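Local structure of cytochrome c, mono-and diheme variant (Methylophaga aminisulfidivorans MP, 7C90) at residues A87-C91 against H92-A96; G119-E122 against T123-G127; G133-Y136 against N137-T140. The protein binds a covalently attached heme c and probably carries electrons in the methanol oxidation system of a marine methylotrophic bacterium. All blocks are in the same frame, centred on the assembly; numbering follows the deposited sequence.

Interaction 1. Residues A87-C91 against H92-A96; sequences ACSGC and HGHHA. With HEC (heme c), chain E.
C88, C91 and H92 are all bonded to one heme c within five consecutive residues. C88 SG is bonded to heme CAB at 1.8 Å, and C91 SG to heme CAC at the same distance; both links are thioethers. H92 NE2 binds the heme iron at 1.9 Å. In both cysteines SG stands anti to the carbonyl carbon. This shared torsion and the backbone turn together bring the sulfurs to adjacent pyrrole rings. H92 has the same choice at chi1 (-72°), and its ring reaches the iron axially, with NE2 over the centre of the heme.

Backbone hydrogen bonds shape the short helical turn that carries these residues. H92 N donates to C88 O at 2.9 Å, almost in line with the carbonyl. C88 O also accepts from C91 N, so two N-H groups grip it. G93 N then donates to S89 O at 2.7 Å, with the donor tilted 25° from the carbonyl plane. This is the CXXCH motif of c-type cytochromes, here C88, S89, G90, C91 and H92. M132 is the second axial ligand, and H92 ND1 is hydrogen-bonded to P102 O, which fixes the rotation of the imidazole.

Beyond the motif the chain leaves the helix at G93, which has positive phi, and makes a type I turn to A96. H94 folds back over S89. S89 CB sits over one face of the H94 ring, 3.8 Å from its centroid and 16° off the normal. The polar ends are held elsewhere: S89 OG bonds to M85 O, and H94 NE2 bonds to N138 OD1 of the second subunit.

Interaction 2. Residues G119-E122 against T123-G127; sequences GLFE and TIYGG. With HEC (heme c), chain E.
F121 and Y125 lie side by side, one turn apart on the same helix. Their ring planes are nearly parallel, at 14°, but slid apart with centroids 5.4 Å from each other and little overlap. F121 CE1 meets Y125 CB at 3.6 Å. Both rings leave the backbone with CG anti to N (chi1 179° and -174°), which points them the same way.

The apolar contacts on the heme side are made by L120, T123 and I124. L120 CD1 touches I124 CD1 at 4.0 Å and heme CMA at 3.4 Å. I124 CD1 rests on heme CMB, and T123 CG2 packs against ring atoms C2A and C3A. These three residues form part of the heme pocket.

Four i to i+4 backbone bonds join the two segments. The straightest is Y125 N to F121 O, 2.7 Å. At the C-terminal end a water donates to both E122 O and G127 O.

The carboxylate of E122 forms salt bridges with K113 and K118, and T123 OG1 bonds to N114. L120 and I124 pack on M148 of helix 141-153, F121 packs on I144 of that helix, and F62 of helix 57-65 meets the F121 ring.

Interaction 3. Residues G133-Y136 against N137-T140; sequences GPQY and NNLT. With HEC (heme c), chain E.
Q135 and N138 meet through both backbone and side chain in a tight turn that the chain enters at P134. A water spans the start of this turn. It donates to P134 O at 2.6 Å and accepts from N137 N at 2.9 Å.

Q135 follows and makes all three direct hydrogen bonds of the contact. Its backbone O accepts twice. L139 N comes in close to the C=O direction at 3.1 Å, while N138 N, at 3.0 Å, lies well above the carbonyl plane, 61° out of it. These are an i+4 and an i+3 bond, though no regular helix forms. The Q135 side chain is bent at chi2, and its amide turns back beside N138. N138 ND2 donates to Q135 OE1 at 3.0 Å. This bond is fairly straight at the hydrogen. OE1 lies in the amide plane of N138, but ND2 stands above the carbonyl plane of Q135, and the two amides are turned 63° against each other. The other branch, NE2, approaches the heme at CHC, 3.9 Å away. Q135 CB touches L139 CD1, and that methyl also reaches heme CBB at 3.8 Å. Both residues line the heme pocket: Q135 on the side of M132, the axial methionine, and L139 out at the edge by CBB.

In Y136, CG stands between the backbone N and the carbonyl carbon (chi1 68°), which lays the ring alongside the N137 side chain. Y136 CE1 is 3.3 Å from N137 ND2, with the ring and amide planes steeply inclined.

The turn lies in the loop between helix 117-126 and helix 141-153. Q135 is bonded through its backbone to I124 of the first helix. L139 packs on I144 and I147 of the second, and T140 is that helix's N-cap.

In the fold
All three contacts border the same heme c, and their chemistry changes with their place around it. Interaction 1 is buried and holds the heme by covalent and metal bonds. Interaction 2 is also buried, but helix 117-126 meets the porphyrin there mainly through apolar packing. Interaction 3 is partly exposed; its loop relies on backbone and amide hydrogen bonds plus a water, and only its inner side reaches the heme. Interactions 2 and 3 touch directly, with Y125 CE1 packed on Y136 CB. Interactions 1 and 3 meet where A87 packs on L139. Both also contact the second subunit, whereas no other protein chain of the assembly touches interaction 2.

Interaction 1. Residues A87-C91 against H92-A96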
loop_
_atom_site.group_PDB
_atom_site.type_symbol
_atom_site.label_atom_id
_atom_site.label_comp_id
_atom_site.label_asym_id
_atom_site.label_seq_id
_atom_site.Cartn_x
_atom_site.Cartn_y
_atom_site.Cartn_z
ATOM N N ALA A 87 -12.958 -4.120 8.754
ATOM C CA ALA A 87 -12.841 -2.774 8.146
ATOM C C ALA A 87 -11.397 -2.339 8.012
ATOM O O ALA A 87 -11.156 -1.466 7.153
ATOM C CB ALA A 87 -13.654 -1.749 8.911
ATOM N N CYS A 88 -10.486 -2.873 8.826
ATOM C CA CYS A 88 -9.158 -2.261 9.073
ATOM C C CYS A 88 -8.031 -3.277 8.893
ATOM O O CYS A 88 -6.920 -2.827 8.583
ATOM C CB CYS A 88 -9.063 -1.640 10.476
ATOM S SG CYS A 88 -10.514 -0.780 10.980
ATOM N N SER A 89 -8.245 -4.566 9.197
ATOM C CA SER A 89 -7.125 -5.539 9.379
ATOM C C SER A 89 -6.340 -5.703 8.081
ATOM O O SER A 89 -5.086 -5.846 8.145
ATOM C CB SER A 89 -7.566 -6.885 9.959
ATOM O OG SER A 89 -8.416 -7.619 9.093
ATOM N N GLY A 90 -7.022 -5.652 6.944
ATOM C CA GLY A 90 -6.374 -5.834 5.620
ATOM C C GLY A 90 -5.223 -4.855 5.424
ATOM O O GLY A 90 -4.236 -5.240 4.816
ATOM N N CYS A 91 -5.320 -3.624 5.934
ATOM C CA CYS A 91 -4.249 -2.625 5.779
ATOM C C CYS A 91 -3.437 -2.451 7.068
ATOM O O CYS A 91 -2.313 -1.995 6.940
ATOM C CB CYS A 91 -4.834 -1.279 5.364
ATOM S SG CYS A 91 -5.678 -1.364 3.777
ATOM N N HIS A 92 -4.019 -2.650 8.255
ATOM C CA HIS A 92 -3.324 -2.330 9.535
ATOM C C HIS A 92 -2.846 -3.604 10.276
ATOM O O HIS A 92 -2.159 -3.471 11.295
ATOM C CB HIS A 92 -4.234 -1.428 10.377
ATOM C CG HIS A 92 -4.342 -0.030 9.851
ATOM N ND1 HIS A 92 -3.351 0.884 10.057
ATOM C CD2 HIS A 92 -5.334 0.613 9.175
ATOM C CE1 HIS A 92 -3.709 2.048 9.529
ATOM N NE2 HIS A 92 -4.947 1.922 8.958
ATOM N N GLY A 93 -3.163 -4.798 9.788
ATOM C CA GLY A 93 -2.718 -6.057 10.430
ATOM C C GLY A 93 -3.729 -6.526 11.467
ATOM O O GLY A 93 -4.356 -5.653 12.110
ATOM N N HIS A 94 -3.880 -7.847 11.641
ATOM C CA HIS A 94 -4.883 -8.469 12.549
ATOM C C HIS A 94 -4.569 -8.135 14.018
ATOM O O HIS A 94 -5.500 -8.185 14.805
ATOM C CB HIS A 94 -5.041 -9.970 12.272
ATOM C CG HIS A 94 -5.853 -10.256 11.056
ATOM N ND1 HIS A 94 -5.272 -10.428 9.812
ATOM C CD2 HIS A 94 -7.188 -10.407 10.878
ATOM C CE1 HIS A 94 -6.209 -10.680 8.924
ATOM N NE2 HIS A 94 -7.403 -10.699 9.545
ATOM N N HIS A 95 -3.355 -7.697 14.336
ATOM C CA HIS A 95 -2.949 -7.256 15.702
ATOM C C HIS A 95 -2.626 -5.758 15.736
ATOM O O HIS A 95 -1.947 -5.339 16.688
ATOM C CB HIS A 95 -1.750 -8.086 16.187
ATOM C CG HIS A 95 -2.014 -9.534 16.050
ATOM N ND1 HIS A 95 -1.569 -10.252 14.960
ATOM C CD2 HIS A 95 -2.744 -10.375 16.808
ATOM C CE1 HIS A 95 -1.991 -11.492 15.060
ATOM N NE2 HIS A 95 -2.717 -11.592 16.193
ATOM N N ALA A 96 -3.064 -4.981 14.735
ATOM C CA ALA A 96 -2.768 -3.539 14.618
ATOM C C ALA A 96 -1.265 -3.294 14.627
ATOM O O ALA A 96 -0.843 -2.183 15.058
ATOM C CB ALA A 96 -3.448 -2.807 15.735
HETATM FE FE HEC E . -5.941 3.388 8.145
HETATM C CHA HEC E . -3.521 5.805 8.550
HETATM C CHB HEC E . -6.925 3.811 11.330
HETATM C CHC HEC E . -8.643 1.365 7.519
HETATM C CHD HEC E . -4.517 2.461 5.191
HETATM N NA HEC E . -5.335 4.647 9.642
HETATM C C1A HEC E . -4.348 5.519 9.681
HETATM C C2A HEC E . -4.196 6.255 10.953
HETATM C C3A HEC E . -5.249 5.685 11.775
HETATM C C4A HEC E . -5.831 4.656 10.884
HETATM C CMA HEC E . -5.627 5.925 13.195
HETATM C CAA HEC E . -3.241 7.333 11.305
HETATM C CBA HEC E . -2.262 6.646 12.242
HETATM C CGA HEC E . -1.271 7.607 12.813
HETATM O O1A HEC E . -1.558 8.817 12.861
HETATM O O2A HEC E . -0.154 7.130 13.141
HETATM N NB HEC E . -7.514 2.714 9.261
HETATM C C1B HEC E . -7.723 2.920 10.533
HETATM C C2B HEC E . -8.900 2.228 11.098
HETATM C C3B HEC E . -9.433 1.523 9.937
HETATM C C4B HEC E . -8.511 1.897 8.875
HETATM C CMB HEC E . -9.391 2.263 12.517
HETATM C CAB HEC E . -10.674 0.627 9.884
HETATM C CBB HEC E . -11.925 1.416 10.055
HETATM N NC HEC E . -6.471 2.135 6.630
HETATM C C1C HEC E . -7.616 1.446 6.531
HETATM C C2C HEC E . -7.760 0.626 5.316
HETATM C C3C HEC E . -6.513 0.966 4.621
HETATM C C4C HEC E . -5.800 1.879 5.502
HETATM C CMC HEC E . -8.918 -0.254 4.991
HETATM C CAC HEC E . -6.107 0.313 3.324
HETATM C CBC HEC E . -7.129 0.436 2.230
HETATM N ND HEC E . -4.281 4.011 7.082
HETATM C C1D HEC E . -3.849 3.530 5.931
HETATM C C2D HEC E . -2.689 4.202 5.380
HETATM C C3D HEC E . -2.378 5.211 6.365
HETATM C C4D HEC E . -3.450 5.001 7.341
HETATM C CMD HEC E . -2.028 3.907 4.089
HETATM C CAD HEC E . -1.351 6.267 6.328
HETATM C CBD HEC E . -2.121 7.490 5.809
HETATM C CGD HEC E . -1.514 8.850 6.107
HETATM O O1D HEC E . -0.329 8.921 6.475
HETATM O O2D HEC E . -2.192 9.901 5.943
#

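Interaction 2. Residues G119-E122 against T123-G127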
loop_
_atom_site.group_PDB
_atom_site.type_symbol
_atom_site.label_atom_id
_atom_site.label_comp_id
_atom_site.label_asym_id
_atom_site.label_seq_id
_atom_site.Cartn_x
_atom_site.Cartn_y
_atom_site.Cartn_z
ATOM N N GLY A 119 -9.095 13.232 17.974
ATOM C CA GLY A 119 -8.281 13.138 16.749
ATOM C C GLY A 119 -8.457 11.793 16.053
ATOM O O GLY A 119 -8.620 11.775 14.833
ATOM N N LEU A 120 -8.437 10.696 16.803
ATOM C CA LEU A 120 -8.568 9.321 16.261
ATOM C C LEU A 120 -9.891 9.206 15.516
ATOM O O LEU A 120 -9.881 8.647 14.405
ATOM C CB LEU A 120 -8.501 8.301 17.398
ATOM C CG LEU A 120 -8.533 6.831 16.980
ATOM C CD1 LEU A 120 -7.476 6.513 15.945
ATOM C CD2 LEU A 120 -8.374 5.949 18.210
ATOM N N PHE A 121 -10.989 9.658 16.122
ATOM C CA PHE A 121 -12.317 9.623 15.464
ATOM C C PHE A 121 -12.201 10.429 14.147
ATOM O O PHE A 121 -12.576 9.917 13.088
ATOM C CB PHE A 121 -13.409 10.159 16.384
ATOM C CG PHE A 121 -14.761 10.165 15.736
ATOM C CD1 PHE A 121 -15.178 11.251 14.969
ATOM C CD2 PHE A 121 -15.608 9.083 15.863
ATOM C CE1 PHE A 121 -16.407 11.235 14.327
ATOM C CE2 PHE A 121 -16.850 9.084 15.237
ATOM C CZ PHE A 121 -17.240 10.155 14.475
ATOM N N GLU A 122 -11.588 11.616 14.176
ATOM C CA GLU A 122 -11.485 12.471 12.950
ATOM C C GLU A 122 -10.763 11.697 11.862
ATOM O O GLU A 122 -11.216 11.771 10.725
ATOM C CB GLU A 122 -10.787 13.807 13.208
ATOM C CG GLU A 122 -11.609 14.686 14.119
ATOM C CD GLU A 122 -10.842 15.792 14.833
ATOM O OE1 GLU A 122 -9.601 15.657 15.002
ATOM O OE2 GLU A 122 -11.493 16.780 15.242
ATOM N N THR A 123 -9.679 10.998 12.197
ATOM C CA THR A 123 -8.833 10.322 11.193
ATOM C C THR A 123 -9.690 9.205 10.577
ATOM O O THR A 123 -9.696 9.037 9.351
ATOM C CB THR A 123 -7.509 9.863 11.808
ATOM O OG1 THR A 123 -6.740 10.990 12.216
ATOM C CG2 THR A 123 -6.704 9.000 10.861
ATOM N N ILE A 124 -10.413 8.460 11.390
ATOM C CA ILE A 124 -11.235 7.326 10.891
ATOM C C ILE A 124 -12.415 7.891 10.104
ATOM O O ILE A 124 -12.654 7.429 8.942
ATOM C CB ILE A 124 -11.686 6.402 12.035
ATOM C CG1 ILE A 124 -10.467 5.797 12.739
ATOM C CG2 ILE A 124 -12.615 5.327 11.499
ATOM C CD1 ILE A 124 -10.782 5.134 14.083
ATOM N N TYR A 125 -13.160 8.818 10.694
ATOM C CA TYR A 125 -14.399 9.339 10.062
ATOM C C TYR A 125 -14.069 9.978 8.700
ATOM O O TYR A 125 -14.737 9.590 7.684
ATOM C CB TYR A 125 -15.115 10.256 11.058
ATOM C CG TYR A 125 -16.452 10.726 10.597
ATOM C CD1 TYR A 125 -17.597 9.963 10.757
ATOM C CD2 TYR A 125 -16.563 11.932 9.943
ATOM C CE1 TYR A 125 -18.822 10.408 10.278
ATOM C CE2 TYR A 125 -17.778 12.391 9.473
ATOM C CZ TYR A 125 -18.913 11.635 9.637
ATOM O OH TYR A 125 -20.091 12.133 9.140
ATOM N N GLY A 126 -13.113 10.930 8.691
ATOM C CA GLY A 126 -12.779 11.836 7.568
ATOM C C GLY A 126 -11.660 11.313 6.686
ATOM O O GLY A 126 -11.478 11.851 5.623
ATOM N N GLY A 127 -10.951 10.269 7.104
ATOM C CA GLY A 127 -9.844 9.689 6.336
ATOM C C GLY A 127 -8.579 10.524 6.456
ATOM O O GLY A 127 -8.565 11.519 7.151
HETATM FE FE HEC E . -5.941 3.388 8.145
HETATM C CHA HEC E . -3.521 5.805 8.550
HETATM C CHB HEC E . -6.925 3.811 11.330
HETATM C CHC HEC E . -8.643 1.365 7.519
HETATM C CHD HEC E . -4.517 2.461 5.191
HETATM N NA HEC E . -5.335 4.647 9.642
HETATM C C1A HEC E . -4.348 5.519 9.681
HETATM C C2A HEC E . -4.196 6.255 10.953
HETATM C C3A HEC E . -5.249 5.685 11.775
HETATM C C4A HEC E . -5.831 4.656 10.884
HETATM C CMA HEC E . -5.627 5.925 13.195
HETATM C CAA HEC E . -3.241 7.333 11.305
HETATM C CBA HEC E . -2.262 6.646 12.242
HETATM C CGA HEC E . -1.271 7.607 12.813
HETATM O O1A HEC E . -1.558 8.817 12.861
HETATM O O2A HEC E . -0.154 7.130 13.141
HETATM N NB HEC E . -7.514 2.714 9.261
HETATM C C1B HEC E . -7.723 2.920 10.533
HETATM C C2B HEC E . -8.900 2.228 11.098
HETATM C C3B HEC E . -9.433 1.523 9.937
HETATM C C4B HEC E . -8.511 1.897 8.875
HETATM C CMB HEC E . -9.391 2.263 12.517
HETATM C CAB HEC E . -10.674 0.627 9.884
HETATM C CBB HEC E . -11.925 1.416 10.055
HETATM N NC HEC E . -6.471 2.135 6.630
HETATM C C1C HEC E . -7.616 1.446 6.531
HETATM C C2C HEC E . -7.760 0.626 5.316
HETATM C C3C HEC E . -6.513 0.966 4.621
HETATM C C4C HEC E . -5.800 1.879 5.502
HETATM C CMC HEC E . -8.918 -0.254 4.991
HETATM C CAC HEC E . -6.107 0.313 3.324
HETATM C CBC HEC E . -7.129 0.436 2.230
HETATM N ND HEC E . -4.281 4.011 7.082
HETATM C C1D HEC E . -3.849 3.530 5.931
HETATM C C2D HEC E . -2.689 4.202 5.380
HETATM C C3D HEC E . -2.378 5.211 6.365
HETATM C C4D HEC E . -3.450 5.001 7.341
HETATM C CMD HEC E . -2.028 3.907 4.089
HETATM C CAD HEC E . -1.351 6.267 6.328
HETATM C CBD HEC E . -2.121 7.490 5.809
HETATM C CGD HEC E . -1.514 8.850 6.107
HETATM O O1D HEC E . -0.329 8.921 6.475
HETATM O O2D HEC E . -2.192 9.901 5.943
HETATM O O HOH W 1 -9.958 13.226 8.805
#

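Interaction 3. Residues G133-Y136 against N137-T140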
loop_
_atom_site.group_PDB
_atom_site.type_symbol
_atom_site.label_atom_id
_atom_site.label_comp_id
_atom_site.label_asym_id
_atom_site.label_seq_id
_atom_site.Cartn_x
_atom_site.Cartn_y
_atom_site.Cartn_z
ATOM N N GLY A 133 -8.929 5.973 3.343
ATOM C CA GLY A 133 -10.161 6.663 2.945
ATOM C C GLY A 133 -11.061 7.002 4.115
ATOM O O GLY A 133 -10.934 6.413 5.148
ATOM N N PRO A 134 -11.984 7.965 3.977
ATOM C CA PRO A 134 -12.925 8.255 5.041
ATOM C C PRO A 134 -13.869 7.052 5.216
ATOM O O PRO A 134 -14.207 6.433 4.267
ATOM C CB PRO A 134 -13.642 9.504 4.536
ATOM C CG PRO A 134 -13.511 9.427 3.052
ATOM C CD PRO A 134 -12.152 8.820 2.822
ATOM N N GLN A 135 -14.256 6.762 6.447
ATOM C CA GLN A 135 -15.135 5.600 6.705
ATOM C C GLN A 135 -16.558 6.051 7.021
ATOM O O GLN A 135 -17.334 5.214 7.392
ATOM C CB GLN A 135 -14.585 4.783 7.859
ATOM C CG GLN A 135 -13.170 4.322 7.621
ATOM C CD GLN A 135 -13.137 3.110 6.729
ATOM O OE1 GLN A 135 -14.125 2.432 6.532
ATOM N NE2 GLN A 135 -11.977 2.824 6.196
ATOM N N TYR A 136 -16.866 7.328 6.849
ATOM C CA TYR A 136 -18.212 7.841 7.195
ATOM C C TYR A 136 -19.327 7.087 6.462
ATOM O O TYR A 136 -20.378 6.966 7.019
ATOM C CB TYR A 136 -18.288 9.365 7.078
ATOM C CG TYR A 136 -18.192 9.951 5.696
ATOM C CD1 TYR A 136 -19.313 10.089 4.911
ATOM C CD2 TYR A 136 -16.993 10.385 5.177
ATOM C CE1 TYR A 136 -19.248 10.628 3.644
ATOM C CE2 TYR A 136 -16.904 10.934 3.914
ATOM C CZ TYR A 136 -18.043 11.055 3.146
ATOM O OH TYR A 136 -17.994 11.588 1.901
ATOM N N ASN A 137 -19.078 6.567 5.267
ATOM C CA ASN A 137 -20.147 5.864 4.502
ATOM C C ASN A 137 -20.133 4.362 4.788
ATOM O O ASN A 137 -21.129 3.707 4.456
ATOM C CB ASN A 137 -20.081 6.197 3.011
ATOM C CG ASN A 137 -20.851 7.460 2.718
ATOM O OD1 ASN A 137 -21.791 7.777 3.432
ATOM N ND2 ASN A 137 -20.442 8.202 1.707
ATOM N N ASN A 138 -19.064 3.836 5.375
ATOM C CA ASN A 138 -18.833 2.386 5.569
ATOM C C ASN A 138 -19.296 1.946 6.965
ATOM O O ASN A 138 -19.659 0.763 7.099
ATOM C CB ASN A 138 -17.359 2.031 5.403
ATOM C CG ASN A 138 -16.838 2.261 4.007
ATOM O OD1 ASN A 138 -17.624 2.371 3.064
ATOM N ND2 ASN A 138 -15.523 2.307 3.877
ATOM N N LEU A 139 -19.194 2.836 7.962
ATOM C CA LEU A 139 -19.368 2.544 9.406
ATOM C C LEU A 139 -20.227 3.630 10.044
ATOM O O LEU A 139 -20.043 4.786 9.677
ATOM C CB LEU A 139 -18.002 2.540 10.085
ATOM C CG LEU A 139 -16.981 1.542 9.561
ATOM C CD1 LEU A 139 -15.678 1.709 10.288
ATOM C CD2 LEU A 139 -17.483 0.118 9.690
ATOM N N THR A 140 -21.128 3.264 10.961
ATOM C CA THR A 140 -21.827 4.230 11.843
ATOM C C THR A 140 -20.816 4.836 12.825
ATOM O O THR A 140 -19.709 4.228 13.078
ATOM C CB THR A 140 -23.007 3.619 12.617
ATOM O OG1 THR A 140 -22.458 2.767 13.630
ATOM C CG2 THR A 140 -23.973 2.856 11.732
HETATM FE FE HEC E . -5.941 3.388 8.145
HETATM C CHA HEC E . -3.521 5.805 8.550
HETATM C CHB HEC E . -6.925 3.811 11.330
HETATM C CHC HEC E . -8.643 1.365 7.519
HETATM C CHD HEC E . -4.517 2.461 5.191
HETATM N NA HEC E . -5.335 4.647 9.642
HETATM C C1A HEC E . -4.348 5.519 9.681
HETATM C C2A HEC E . -4.196 6.255 10.953
HETATM C C3A HEC E . -5.249 5.685 11.775
HETATM C C4A HEC E . -5.831 4.656 10.884
HETATM C CMA HEC E . -5.627 5.925 13.195
HETATM C CAA HEC E . -3.241 7.333 11.305
HETATM C CBA HEC E . -2.262 6.646 12.242
HETATM C CGA HEC E . -1.271 7.607 12.813
HETATM O O1A HEC E . -1.558 8.817 12.861
HETATM O O2A HEC E . -0.154 7.130 13.141
HETATM N NB HEC E . -7.514 2.714 9.261
HETATM C C1B HEC E . -7.723 2.920 10.533
HETATM C C2B HEC E . -8.900 2.228 11.098
HETATM C C3B HEC E . -9.433 1.523 9.937
HETATM C C4B HEC E . -8.511 1.897 8.875
HETATM C CMB HEC E . -9.391 2.263 12.517
HETATM C CAB HEC E . -10.674 0.627 9.884
HETATM C CBB HEC E . -11.925 1.416 10.055
HETATM N NC HEC E . -6.471 2.135 6.630
HETATM C C1C HEC E . -7.616 1.446 6.531
HETATM C C2C HEC E . -7.760 0.626 5.316
HETATM C C3C HEC E . -6.513 0.966 4.621
HETATM C C4C HEC E . -5.800 1.879 5.502
HETATM C CMC HEC E . -8.918 -0.254 4.991
HETATM C CAC HEC E . -6.107 0.313 3.324
HETATM C CBC HEC E . -7.129 0.436 2.230
HETATM N ND HEC E . -4.281 4.011 7.082
HETATM C C1D HEC E . -3.849 3.530 5.931
HETATM C C2D HEC E . -2.689 4.202 5.380
HETATM C C3D HEC E . -2.378 5.211 6.365
HETATM C C4D HEC E . -3.450 5.001 7.341
HETATM C CMD HEC E . -2.028 3.907 4.089
HETATM C CAD HEC E . -1.351 6.267 6.328
HETATM C CBD HEC E . -2.121 7.490 5.809
HETATM C CGD HEC E . -1.514 8.850 6.107
HETATM O O1D HEC E . -0.329 8.921 6.475
HETATM O O2D HEC E . -2.192 9.901 5.943
HETATM O O HOH W 2 -16.729 6.073 3.661
#